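Local coordinates for protein-tyrosine-phosphatase PTP1 (Arabidopsis thaliana, PDB 6KRW) that removes phosphate from phosphotyrosine in proteins, notably the MAP kinase MPK6, and, together with MKP1, modulates plant defence responses, at residues Val68-Lys73 / Tyr89-Leu94; Ala54-Asn59 / Ser85-Val90; Asp28-Glu33 / Asp286-Cys291. All blocks are in the same frame, centred on the assembly; numbering follows the deposited sequence.

Overall arrangement
Interactions 1 and 2 lie side by side, their centres about 10 Å apart, and share Tyr89 and Val90 of strand 89-90. They touch directly where Val69 packs on Ala54 and Met55. Along the chain their segments interleave: 54-59, then 68-73, then the overlapping 85-90 and 89-94, the last leading into strand 92-95 at one margin of the eight-stranded mixed sheet. Interaction 3 stands apart, its centre about 26 Å from that of interaction 1 and about 36 Å from that of interaction 2. Both are nested in the long loop it closes, since it brings together helices 27-39 and 285-303 across 253 residues. In space it is remote from interaction 2, their nearest atoms being about 20 Å apart.

Interaction 1: Val68-Lys73 / Tyr89-Leu94; sequences VVPFDK and YVNASL
Pro70 sets its ring among Tyr89, Asn91 and Ser93. Its CD meets Tyr89 OH at 3.1 Å and its CG meets Tyr89 CE1 at 3.7 Å, while CB lies 3.3 Å from Ser93 OG. Beside it, Asn91 ND2 donates a 2.8 Å hydrogen bond to Val68 O; at 169° it is nearly straight, lies in the amide plane and falls on a carbonyl lone pair. With CG anti to the backbone N (chi1 -168°), the Asn91 amide leaves a chain corner, an inverse gamma turn centred on this residue, and reaches the loop 68-73. A water accepts from both Phe71 N and Ser93 OG and bridges loop to strand. Further out, Arg278 holds Asn91 OD1 and Ser93 OG, and Asn63 OD1 bonds both Asn91 ND2 and Tyr89 OH. Replacing Asn91 by an alanine would probably leave Val68 O without this donor and Arg278 without one acceptor, freeing the loop to shift. The Val68 side chain lies about 4 Å from that of Ile241, a probable substrate-binding residue of the P-loop that starts at the nucleophile Cys237. The YVNAS strand segment thus packs behind the KNRY phosphotyrosine-recognition loop of classical tyrosine phosphatases.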
ATOM      1  N   VAL A  68       9.992  11.166   5.851  1.00 23.59           N
ATOM      2  CA  VAL A  68       8.803  10.407   5.385  1.00 20.60           C
ATOM      3  C   VAL A  68       7.956  10.089   6.605  1.00 20.20           C
ATOM      4  O   VAL A  68       8.268   9.180   7.383  1.00 21.79           O
ATOM      5  CB  VAL A  68       9.150   9.129   4.607  1.00 21.86           C
ATOM      6  CG1 VAL A  68       7.861   8.457   4.138  1.00 20.76           C
ATOM      7  CG2 VAL A  68      10.066   9.437   3.434  1.00 22.85           C
ATOM      8  N   VAL A  69       6.947  10.913   6.828  1.00 17.96           N
ATOM      9  CA  VAL A  69       6.102  10.898   8.032  1.00 17.85           C
ATOM     10  C   VAL A  69       4.680  11.194   7.573  1.00 15.82           C
ATOM     11  O   VAL A  69       4.482  11.838   6.533  1.00 17.16           O
ATOM     12  CB  VAL A  69       6.553  11.939   9.065  1.00 18.45           C
ATOM     13  CG1 VAL A  69       7.902  11.596   9.654  1.00 19.63           C
ATOM     14  CG2 VAL A  69       6.565  13.346   8.488  1.00 21.23           C
ATOM     15  N   PRO A  70       3.679  10.726   8.345  1.00 15.86           N
ATOM     16  CA  PRO A  70       2.285  11.022   8.029  1.00 15.61           C
ATOM     17  C   PRO A  70       1.900  12.443   8.475  1.00 15.64           C
ATOM     18  O   PRO A  70       2.381  12.921   9.483  1.00 16.21           O
ATOM     19  CB  PRO A  70       1.497   9.987   8.832  1.00 15.60           C
ATOM     20  CG  PRO A  70       2.357   9.816  10.082  1.00 16.13           C
ATOM     21  CD  PRO A  70       3.794   9.887   9.552  1.00 16.60           C
ATOM     22  N   PHE A  71       1.010  13.014   7.687  1.00 14.98           N
ATOM     23  CA  PHE A  71       0.350  14.284   8.081  1.00 14.45           C
ATOM     24  C   PHE A  71      -0.512  14.063   9.305  1.00 15.36           C
ATOM     25  O   PHE A  71      -1.175  13.015   9.465  1.00 15.88           O
ATOM     26  CB  PHE A  71      -0.499  14.767   6.912  1.00 14.15           C
ATOM     27  CG  PHE A  71       0.245  14.973   5.630  1.00 13.54           C
ATOM     28  CD1 PHE A  71       1.425  15.711   5.590  1.00 16.28           C
ATOM     29  CD2 PHE A  71      -0.243  14.484   4.432  1.00 14.25           C
ATOM     30  CE1 PHE A  71       2.099  15.906   4.395  1.00 15.30           C
ATOM     31  CE2 PHE A  71       0.432  14.663   3.235  1.00 15.33           C
ATOM     32  CZ  PHE A  71       1.601  15.373   3.219  1.00 15.55           C
ATOM     33  N   ASP A  72      -0.595  15.078  10.158  1.00 16.01           N
ATOM     34  CA  ASP A  72      -1.515  15.022  11.312  1.00 14.83           C
ATOM     35  C   ASP A  72      -2.946  14.747  10.858  1.00 15.14           C
ATOM     36  O   ASP A  72      -3.670  14.028  11.579  1.00 17.17           O
ATOM     37  CB  ASP A  72      -1.470  16.329  12.097  1.00 16.06           C
ATOM     38  CG  ASP A  72      -0.147  16.621  12.772  1.00 19.20           C
ATOM     39  OD1 ASP A  72       0.555  15.671  13.154  1.00 19.93           O
ATOM     40  OD2 ASP A  72       0.190  17.804  12.977  1.00 19.13           O
ATOM     41  N   LYS A  73      -3.356  15.300   9.706  1.00 14.47           N
ATOM     42  CA  LYS A  73      -4.790  15.284   9.341  1.00 15.49           C
ATOM     43  C   LYS A  73      -5.297  13.857   9.091  1.00 13.86           C
ATOM     44  O   LYS A  73      -6.475  13.626   9.252  1.00 15.53           O
ATOM     45  CB  LYS A  73      -5.046  16.154   8.117  1.00 19.64           C
ATOM     46  CG  LYS A  73      -4.420  15.671   6.831  1.00 25.57           C
ATOM     47  CD  LYS A  73      -4.720  16.546   5.616  1.00 34.94           C
ATOM     48  CE  LYS A  73      -4.088  15.980   4.350  1.00 57.98           C
ATOM     49  NZ  LYS A  73      -4.600  14.620   4.052  1.00 64.04           N
ATOM     50  N   TYR A  89       0.989   7.550  18.235  1.00 20.75           N
ATOM     51  CA  TYR A  89       1.696   7.733  16.952  1.00 21.19           C
ATOM     52  C   TYR A  89       2.198   6.397  16.369  1.00 20.99           C
ATOM     53  O   TYR A  89       2.885   5.614  17.027  1.00 22.92           O
ATOM     54  CB  TYR A  89       2.881   8.685  17.112  1.00 19.89           C
ATOM     55  CG  TYR A  89       3.602   8.852  15.815  1.00 20.37           C
ATOM     56  CD1 TYR A  89       3.039   9.569  14.781  1.00 18.88           C
ATOM     57  CD2 TYR A  89       4.805   8.194  15.566  1.00 21.84           C
ATOM     58  CE1 TYR A  89       3.657   9.679  13.550  1.00 19.18           C
ATOM     59  CE2 TYR A  89       5.436   8.289  14.339  1.00 20.72           C
ATOM     60  CZ  TYR A  89       4.857   9.016  13.316  1.00 18.60           C
ATOM     61  OH  TYR A  89       5.425   9.136  12.092  1.00 20.58           O
ATOM     62  N   VAL A  90       1.875   6.210  15.112  1.00 19.85           N
ATOM     63  CA  VAL A  90       2.515   5.215  14.225  1.00 20.18           C
ATOM     64  C   VAL A  90       2.736   5.882  12.875  1.00 20.26           C
ATOM     65  O   VAL A  90       1.920   6.732  12.452  1.00 19.86           O
ATOM     66  CB  VAL A  90       1.672   3.940  14.166  1.00 26.23           C
ATOM     67  CG1 VAL A  90       0.260   4.176  13.747  1.00 26.05           C
ATOM     68  CG2 VAL A  90       2.313   2.896  13.253  1.00 30.08           C
ATOM     69  N   ASN A  91       3.826   5.554  12.199  1.00 20.36           N
ATOM     70  CA  ASN A  91       4.131   6.123  10.871  1.00 17.94           C
ATOM     71  C   ASN A  91       3.235   5.436   9.853  1.00 19.04           C
ATOM     72  O   ASN A  91       3.645   4.433   9.242  1.00 21.79           O
ATOM     73  CB  ASN A  91       5.613   6.074  10.571  1.00 17.83           C
ATOM     74  CG  ASN A  91       5.963   6.899   9.359  1.00 19.31           C
ATOM     75  OD1 ASN A  91       5.246   6.885   8.355  1.00 20.01           O
ATOM     76  ND2 ASN A  91       7.087   7.601   9.437  1.00 19.58           N
ATOM     77  N   ALA A  92       2.019   5.932   9.684  1.00 17.60           N
ATOM     78  CA  ALA A  92       0.999   5.253   8.874  1.00 16.88           C
ATOM     79  C   ALA A  92      -0.046   6.286   8.479  1.00 15.17           C
ATOM     80  O   ALA A  92      -0.400   7.138   9.353  1.00 16.45           O
ATOM     81  CB  ALA A  92       0.353   4.125   9.636  1.00 17.87           C
ATOM     82  N   SER A  93      -0.485   6.229   7.244  1.00 14.64           N
ATOM     83  CA  SER A  93      -1.407   7.217   6.642  1.00 14.31           C
ATOM     84  C   SER A  93      -2.619   6.524   6.057  1.00 14.51           C
ATOM     85  O   SER A  93      -2.479   5.489   5.377  1.00 16.08           O
ATOM     86  CB  SER A  93      -0.690   7.938   5.530  1.00 15.58           C
ATOM     87  OG  SER A  93       0.475   8.574   5.981  1.00 16.59           O
ATOM     88  N   LEU A  94      -3.818   7.039   6.274  1.00 14.26           N
ATOM     89  CA  LEU A  94      -5.024   6.610   5.565  1.00 14.52           C
ATOM     90  C   LEU A  94      -5.047   7.129   4.145  1.00 14.34           C
ATOM     91  O   LEU A  94      -5.008   8.360   3.930  1.00 15.84           O
ATOM     92  CB  LEU A  94      -6.278   7.079   6.278  1.00 15.90           C
ATOM     93  CG  LEU A  94      -7.570   6.553   5.676  1.00 18.00           C
ATOM     94  CD1 LEU A  94      -7.663   5.042   5.817  1.00 20.28           C
ATOM     95  CD2 LEU A  94      -8.760   7.239   6.303  1.00 18.86           C
TER
HETATM   96  O   HOH W   1      -0.365  11.149   6.053  1.00 15.55           O

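Interaction 2: Ala54-Asn59 / Ser85-Val90; sequences AMNSVN and SAKGYV
This is a partly buried packing of the end of helix 52-55 and the loop after it against a type I' beta turn, Ala86 to Tyr89, which leads into strand 89-90 of the classical phosphatase domain. Lys87 and Gly88 both have positive phi, as a type I' turn requires, which suits the glycine, and Tyr89 N returns a weak bond to Ala86 O. Two residues of the helix-loop segment receive the Tyr89 side chain, which extends with CG anti to the backbone N (chi1 179°). Ala54 CB packs near its hydroxyl end, 3.3 Å from Tyr89 OH, itself bonded to Asn63, and 3.5 Å from Tyr89 CE1. Asn59 crosses the base of the Tyr89 side chain at a slant, with its CB 3.6 Å from Tyr89 CD2. The Asn59 amide and the ring are inclined by 29°. Asn59 is itself positioned from several sides, since its backbone N bonds to Asn56 O, its OD1 accepts from Lys62, and its ND2 also donates to Val53 O on the helix. The same ND2 closes the contact, reaching Ala86 O at 3.2 Å with an N-H...O angle of 156°, the donor tilted out of the carbonyl plane.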
ATOM      1  N   ALA A  54       4.366  13.449  14.244  1.00 19.64           N
ATOM      2  CA  ALA A  54       5.480  12.634  13.713  1.00 21.78           C
ATOM      3  C   ALA A  54       6.822  13.272  14.060  1.00 26.83           C
ATOM      4  O   ALA A  54       7.818  12.497  14.204  1.00 28.34           O
ATOM      5  CB  ALA A  54       5.352  12.476  12.216  1.00 20.93           C
ATOM      6  N   MET A  55       6.879  14.606  14.081  1.00 26.55           N
ATOM      7  CA  MET A  55       8.154  15.357  14.260  1.00 34.27           C
ATOM      8  C   MET A  55       8.425  15.583  15.758  1.00 41.89           C
ATOM      9  O   MET A  55       9.486  16.100  16.068  1.00 41.09           O
ATOM     10  CB  MET A  55       8.149  16.692  13.501  1.00 42.86           C
ATOM     11  CG  MET A  55       8.057  16.561  11.982  1.00 42.48           C
ATOM     12  SD  MET A  55       9.331  15.528  11.278  1.00 49.06           S
ATOM     13  CE  MET A  55       8.845  15.487   9.562  1.00 52.93           C
ATOM     14  N   ASN A  56       7.513  15.160  16.641  1.00 33.80           N
ATOM     15  CA  ASN A  56       7.668  15.275  18.114  1.00 39.56           C
ATOM     16  C   ASN A  56       8.940  14.565  18.557  1.00 38.85           C
ATOM     17  O   ASN A  56       9.183  13.454  18.051  1.00 35.77           O
ATOM     18  CB  ASN A  56       6.534  14.561  18.852  1.00 52.73           C
ATOM     19  CG  ASN A  56       5.648  15.503  19.611  1.00 66.96           C
ATOM     20  OD1 ASN A  56       6.089  16.585  19.975  1.00 81.16           O
ATOM     21  ND2 ASN A  56       4.417  15.086  19.860  1.00 62.44           N
ATOM     22  N   SER A  57       9.597  15.090  19.586  1.00 44.35           N
ATOM     23  CA  SER A  57      10.832  14.466  20.130  1.00 44.89           C
ATOM     24  C   SER A  57      10.525  13.054  20.650  1.00 46.95           C
ATOM     25  O   SER A  57      11.371  12.160  20.472  1.00 46.77           O
ATOM     26  CB  SER A  57      11.443  15.330  21.196  1.00 55.36           C
ATOM     27  OG  SER A  57      10.603  15.347  22.340  1.00 58.07           O
ATOM     28  N   VAL A  58       9.335  12.827  21.209  1.00 44.33           N
ATOM     29  CA  VAL A  58       8.962  11.477  21.720  1.00 41.71           C
ATOM     30  C   VAL A  58       8.769  10.468  20.567  1.00 35.68           C
ATOM     31  O   VAL A  58       8.818   9.270  20.838  1.00 37.82           O
ATOM     32  CB  VAL A  58       7.711  11.554  22.600  1.00 55.96           C
ATOM     33  CG1 VAL A  58       7.539  10.261  23.369  1.00 71.40           C
ATOM     34  CG2 VAL A  58       7.778  12.742  23.560  1.00 54.59           C
ATOM     35  N   ASN A  59       8.510  10.921  19.343  1.00 38.08           N
ATOM     36  CA  ASN A  59       8.132  10.016  18.220  1.00 30.14           C
ATOM     37  C   ASN A  59       9.231   9.914  17.157  1.00 28.51           C
ATOM     38  O   ASN A  59       9.110   9.036  16.302  1.00 29.36           O
ATOM     39  CB  ASN A  59       6.825  10.462  17.582  1.00 26.52           C
ATOM     40  CG  ASN A  59       5.659  10.210  18.502  1.00 27.38           C
ATOM     41  OD1 ASN A  59       5.638   9.233  19.238  1.00 28.68           O
ATOM     42  ND2 ASN A  59       4.692  11.127  18.494  1.00 24.71           N
ATOM     43  N   SER A  85       1.641  10.804  25.858  1.00 34.94           N
ATOM     44  CA  SER A  85       2.543  11.842  25.296  1.00 39.87           C
ATOM     45  C   SER A  85       2.842  11.544  23.815  1.00 36.97           C
ATOM     46  O   SER A  85       3.127  12.486  23.067  1.00 36.19           O
ATOM     47  CB  SER A  85       3.810  11.964  26.104  1.00 46.33           C
ATOM     48  OG  SER A  85       4.567  10.769  26.011  1.00 53.58           O
ATOM     49  N   ALA A  86       2.736  10.283  23.390  1.00 36.38           N
ATOM     50  CA  ALA A  86       2.991   9.888  21.984  1.00 30.26           C
ATOM     51  C   ALA A  86       1.789  10.196  21.073  1.00 26.72           C
ATOM     52  O   ALA A  86       1.941  10.147  19.846  1.00 25.29           O
ATOM     53  CB  ALA A  86       3.323   8.435  21.916  1.00 37.68           C
ATOM     54  N   LYS A  87       0.626  10.485  21.649  1.00 25.08           N
ATOM     55  CA  LYS A  87      -0.610  10.765  20.876  1.00 22.58           C
ATOM     56  C   LYS A  87      -0.901   9.603  19.910  1.00 21.32           C
ATOM     57  O   LYS A  87      -1.351   9.849  18.788  1.00 19.96           O
ATOM     58  CB  LYS A  87      -0.513  12.116  20.164  1.00 23.41           C
ATOM     59  CG  LYS A  87      -0.266  13.315  21.082  1.00 25.56           C
ATOM     60  CD  LYS A  87      -0.281  14.640  20.354  1.00 32.88           C
ATOM     61  CE  LYS A  87      -0.150  15.829  21.282  1.00 49.36           C
ATOM     62  NZ  LYS A  87       1.253  16.057  21.684  1.00 67.78           N
ATOM     63  N   GLY A  88      -0.621   8.368  20.347  1.00 21.57           N
ATOM     64  CA  GLY A  88      -1.035   7.210  19.546  1.00 21.46           C
ATOM     65  C   GLY A  88      -0.228   7.033  18.272  1.00 20.18           C
ATOM     66  O   GLY A  88      -0.746   6.421  17.330  1.00 22.19           O
ATOM     67  N   TYR A  89       0.989   7.550  18.235  1.00 20.75           N
ATOM     68  CA  TYR A  89       1.696   7.733  16.952  1.00 21.19           C
ATOM     69  C   TYR A  89       2.198   6.397  16.369  1.00 20.99           C
ATOM     70  O   TYR A  89       2.885   5.614  17.027  1.00 22.92           O
ATOM     71  CB  TYR A  89       2.881   8.685  17.112  1.00 19.89           C
ATOM     72  CG  TYR A  89       3.602   8.852  15.815  1.00 20.37           C
ATOM     73  CD1 TYR A  89       3.039   9.569  14.781  1.00 18.88           C
ATOM     74  CD2 TYR A  89       4.805   8.194  15.566  1.00 21.84           C
ATOM     75  CE1 TYR A  89       3.657   9.679  13.550  1.00 19.18           C
ATOM     76  CE2 TYR A  89       5.436   8.289  14.339  1.00 20.72           C
ATOM     77  CZ  TYR A  89       4.857   9.016  13.316  1.00 18.60           C
ATOM     78  OH  TYR A  89       5.425   9.136  12.092  1.00 20.58           O
ATOM     79  N   VAL A  90       1.875   6.210  15.112  1.00 19.85           N
ATOM     80  CA  VAL A  90       2.515   5.215  14.225  1.00 20.18           C
ATOM     81  C   VAL A  90       2.736   5.882  12.875  1.00 20.26           C
ATOM     82  O   VAL A  90       1.920   6.732  12.452  1.00 19.86           O
ATOM     83  CB  VAL A  90       1.672   3.940  14.166  1.00 26.23           C
ATOM     84  CG1 VAL A  90       0.260   4.176  13.747  1.00 26.05           C
ATOM     85  CG2 VAL A  90       2.313   2.896  13.253  1.00 30.08           C
TER

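Interaction 3: Asp28-Glu33 / Asp286-Cys291; sequences DSIAHE and DQYFFC
Ile30 CG2 sits over the centre of the Phe289 ring, 3.5 Å from the centroid and only 7° off the ring normal, a well-formed CH-pi contact. The same methyl touches Tyr288 CD2 at 3.6 Å, and is therefore shared by neighbouring aromatic residues of helix 286-291. With CG1 beside the backbone N (chi1 -63°), CG2 is left anti to it and turned to the rings, while Ile30 CD1 lies 3.9 Å from Phe289 CE1. Ala31 CB adds a looser contact to Phe289 CE2. Outward from this apolar patch, the Tyr288 hydroxyl donates to Glu33 OE2 at 2.6 Å, a short bond. The carboxylate oxygen lies at the ring edge, near its plane, but the hydroxyl comes from above the carboxylate plane, the two planes being steeply inclined. Glu33 reaches it through a chain extended beyond CG. Tyr292 OH also bonds OE2 and Lys23 forms a salt bridge with OE1, so both carboxylate oxygens are engaged, which would favour the charged form of the glutamate. The axes of the two short segments approach to 9.9 Å, their N-to-C directions 126° apart. Such packing joins helix 27-39, near the N-terminus of this classical tyrosine phosphatase, to helix 285-303, which follows the loop bearing Gln283, a probable substrate-binding residue.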
ATOM      1  N   ASP A  28       5.891  10.791 -24.101  1.00 33.14           N
ATOM      2  CA  ASP A  28       6.196  12.196 -23.728  1.00 35.27           C
ATOM      3  C   ASP A  28       5.055  12.746 -22.859  1.00 29.46           C
ATOM      4  O   ASP A  28       5.349  13.568 -21.968  1.00 35.59           O
ATOM      5  CB  ASP A  28       6.462  13.072 -24.954  1.00 38.22           C
ATOM      6  CG  ASP A  28       7.780  12.773 -25.657  1.00 46.04           C
ATOM      7  OD1 ASP A  28       8.521  11.892 -25.186  1.00 57.23           O
ATOM      8  OD2 ASP A  28       8.068  13.424 -26.683  1.00 54.96           O
ATOM      9  N   SER A  29       3.802  12.314 -23.081  1.00 31.40           N
ATOM     10  CA  SER A  29       2.648  12.816 -22.287  1.00 30.44           C
ATOM     11  C   SER A  29       2.776  12.352 -20.836  1.00 30.51           C
ATOM     12  O   SER A  29       2.533  13.127 -19.904  1.00 32.94           O
ATOM     13  CB  SER A  29       1.321  12.424 -22.887  1.00 46.70           C
ATOM     14  OG  SER A  29       1.121  11.015 -22.807  1.00 44.48           O
ATOM     15  N   ILE A  30       3.189  11.114 -20.651  1.00 26.31           N
ATOM     16  CA  ILE A  30       3.369  10.522 -19.297  1.00 24.57           C
ATOM     17  C   ILE A  30       4.534  11.217 -18.591  1.00 26.43           C
ATOM     18  O   ILE A  30       4.393  11.553 -17.413  1.00 25.49           O
ATOM     19  CB  ILE A  30       3.601   9.009 -19.411  1.00 24.32           C
ATOM     20  CG1 ILE A  30       2.377   8.326 -20.020  1.00 26.99           C
ATOM     21  CG2 ILE A  30       4.007   8.425 -18.068  1.00 25.14           C
ATOM     22  CD1 ILE A  30       2.608   6.878 -20.391  1.00 27.15           C
ATOM     23  N   ALA A  31       5.653  11.407 -19.283  1.00 27.46           N
ATOM     24  CA  ALA A  31       6.841  12.057 -18.686  1.00 27.29           C
ATOM     25  C   ALA A  31       6.458  13.470 -18.229  1.00 29.57           C
ATOM     26  O   ALA A  31       6.872  13.864 -17.116  1.00 28.84           O
ATOM     27  CB  ALA A  31       8.002  12.069 -19.652  1.00 30.11           C
ATOM     28  N   HIS A  32       5.705  14.186 -19.079  1.00 31.91           N
ATOM     29  CA  HIS A  32       5.264  15.578 -18.790  1.00 31.90           C
ATOM     30  C   HIS A  32       4.414  15.572 -17.521  1.00 28.53           C
ATOM     31  O   HIS A  32       4.588  16.482 -16.679  1.00 30.58           O
ATOM     32  CB  HIS A  32       4.510  16.170 -19.990  1.00 32.99           C
ATOM     33  CG  HIS A  32       4.291  17.641 -19.902  1.00 59.97           C
ATOM     34  ND1 HIS A  32       3.124  18.191 -19.411  1.00 93.00           N
ATOM     35  CD2 HIS A  32       5.075  18.675 -20.272  1.00 71.71           C
ATOM     36  CE1 HIS A  32       3.201  19.503 -19.471  1.00121.34           C
ATOM     37  NE2 HIS A  32       4.387  19.828 -19.998  1.00118.66           N
ATOM     38  N   GLU A  33       3.506  14.608 -17.385  1.00 28.31           N
ATOM     39  CA  GLU A  33       2.663  14.534 -16.163  1.00 24.82           C
ATOM     40  C   GLU A  33       3.565  14.418 -14.930  1.00 23.97           C
ATOM     41  O   GLU A  33       3.340  15.127 -13.923  1.00 25.32           O
ATOM     42  CB  GLU A  33       1.678  13.369 -16.218  1.00 24.54           C
ATOM     43  CG  GLU A  33       0.595  13.504 -17.263  1.00 25.32           C
ATOM     44  CD  GLU A  33      -0.350  12.321 -17.378  1.00 29.76           C
ATOM     45  OE1 GLU A  33      -1.359  12.431 -18.092  1.00 34.75           O
ATOM     46  OE2 GLU A  33      -0.053  11.271 -16.770  1.00 25.58           O
ATOM     47  N   ASP A 286      10.173   6.244 -13.538  1.00 24.18           N
ATOM     48  CA  ASP A 286       9.991   4.827 -13.930  1.00 25.50           C
ATOM     49  C   ASP A 286       8.818   4.194 -13.176  1.00 21.72           C
ATOM     50  O   ASP A 286       8.054   3.435 -13.799  1.00 23.49           O
ATOM     51  CB  ASP A 286      11.278   4.026 -13.718  1.00 28.85           C
ATOM     52  CG  ASP A 286      12.347   4.292 -14.752  1.00 36.07           C
ATOM     53  OD1 ASP A 286      12.034   4.891 -15.807  1.00 39.73           O
ATOM     54  OD2 ASP A 286      13.482   3.891 -14.497  1.00 42.25           O
ATOM     55  N   GLN A 287       8.614   4.546 -11.901  1.00 21.47           N
ATOM     56  CA  GLN A 287       7.461   4.012 -11.146  1.00 21.11           C
ATOM     57  C   GLN A 287       6.162   4.539 -11.751  1.00 21.10           C
ATOM     58  O   GLN A 287       5.213   3.797 -11.824  1.00 19.74           O
ATOM     59  CB  GLN A 287       7.579   4.347  -9.658  1.00 19.87           C
ATOM     60  CG  GLN A 287       8.584   3.432  -8.963  1.00 23.90           C
ATOM     61  CD  GLN A 287       8.904   3.869  -7.560  1.00 23.47           C
ATOM     62  OE1 GLN A 287       8.377   4.871  -7.075  1.00 25.40           O
ATOM     63  NE2 GLN A 287       9.763   3.125  -6.878  1.00 24.85           N
ATOM     64  N   TYR A 288       6.153   5.808 -12.173  1.00 19.95           N
ATOM     65  CA  TYR A 288       4.942   6.391 -12.776  1.00 19.63           C
ATOM     66  C   TYR A 288       4.628   5.684 -14.090  1.00 20.31           C
ATOM     67  O   TYR A 288       3.496   5.343 -14.340  1.00 19.88           O
ATOM     68  CB  TYR A 288       5.162   7.902 -12.918  1.00 19.89           C
ATOM     69  CG  TYR A 288       3.919   8.662 -13.283  1.00 20.84           C
ATOM     70  CD1 TYR A 288       2.911   8.839 -12.348  1.00 21.57           C
ATOM     71  CD2 TYR A 288       3.735   9.165 -14.548  1.00 20.50           C
ATOM     72  CE1 TYR A 288       1.755   9.524 -12.668  1.00 21.59           C
ATOM     73  CE2 TYR A 288       2.589   9.879 -14.870  1.00 22.27           C
ATOM     74  CZ  TYR A 288       1.578  10.012 -13.939  1.00 21.09           C
ATOM     75  OH  TYR A 288       0.428  10.721 -14.228  1.00 23.71           O
ATOM     76  N   PHE A 289       5.651   5.424 -14.895  1.00 21.91           N
ATOM     77  CA  PHE A 289       5.466   4.649 -16.154  1.00 22.01           C
ATOM     78  C   PHE A 289       4.949   3.247 -15.818  1.00 22.32           C
ATOM     79  O   PHE A 289       4.074   2.722 -16.525  1.00 23.07           O
ATOM     80  CB  PHE A 289       6.765   4.585 -16.966  1.00 24.06           C
ATOM     81  CG  PHE A 289       6.893   5.700 -17.966  1.00 24.61           C
ATOM     82  CD1 PHE A 289       6.385   5.565 -19.249  1.00 29.65           C
ATOM     83  CD2 PHE A 289       7.519   6.884 -17.628  1.00 27.76           C
ATOM     84  CE1 PHE A 289       6.514   6.587 -20.171  1.00 28.16           C
ATOM     85  CE2 PHE A 289       7.614   7.922 -18.549  1.00 29.83           C
ATOM     86  CZ  PHE A 289       7.133   7.765 -19.823  1.00 28.27           C
ATOM     87  N   PHE A 290       5.492   2.642 -14.768  1.00 21.71           N
ATOM     88  CA  PHE A 290       5.076   1.267 -14.382  1.00 21.05           C
ATOM     89  C   PHE A 290       3.586   1.261 -14.021  1.00 22.97           C
ATOM     90  O   PHE A 290       2.888   0.316 -14.344  1.00 23.02           O
ATOM     91  CB  PHE A 290       5.965   0.747 -13.257  1.00 22.06           C
ATOM     92  CG  PHE A 290       5.673  -0.669 -12.835  1.00 21.68           C
ATOM     93  CD1 PHE A 290       6.190  -1.745 -13.546  1.00 23.29           C
ATOM     94  CD2 PHE A 290       4.886  -0.942 -11.735  1.00 23.07           C
ATOM     95  CE1 PHE A 290       5.908  -3.048 -13.155  1.00 24.00           C
ATOM     96  CE2 PHE A 290       4.606  -2.243 -11.343  1.00 26.99           C
ATOM     97  CZ  PHE A 290       5.127  -3.306 -12.062  1.00 24.97           C
ATOM     98  N   CYS A 291       3.100   2.337 -13.369  1.00 20.71           N
ATOM     99  CA  CYS A 291       1.653   2.464 -13.062  1.00 19.57           C
ATOM    100  C   CYS A 291       0.868   2.346 -14.366  1.00 21.23           C
ATOM    101  O   CYS A 291      -0.067   1.591 -14.449  1.00 21.53           O
ATOM    102  CB  CYS A 291       1.285   3.836 -12.493  1.00 23.48           C
ATOM    103  SG  CYS A 291       1.816   4.138 -10.803  1.00 23.76           S
TER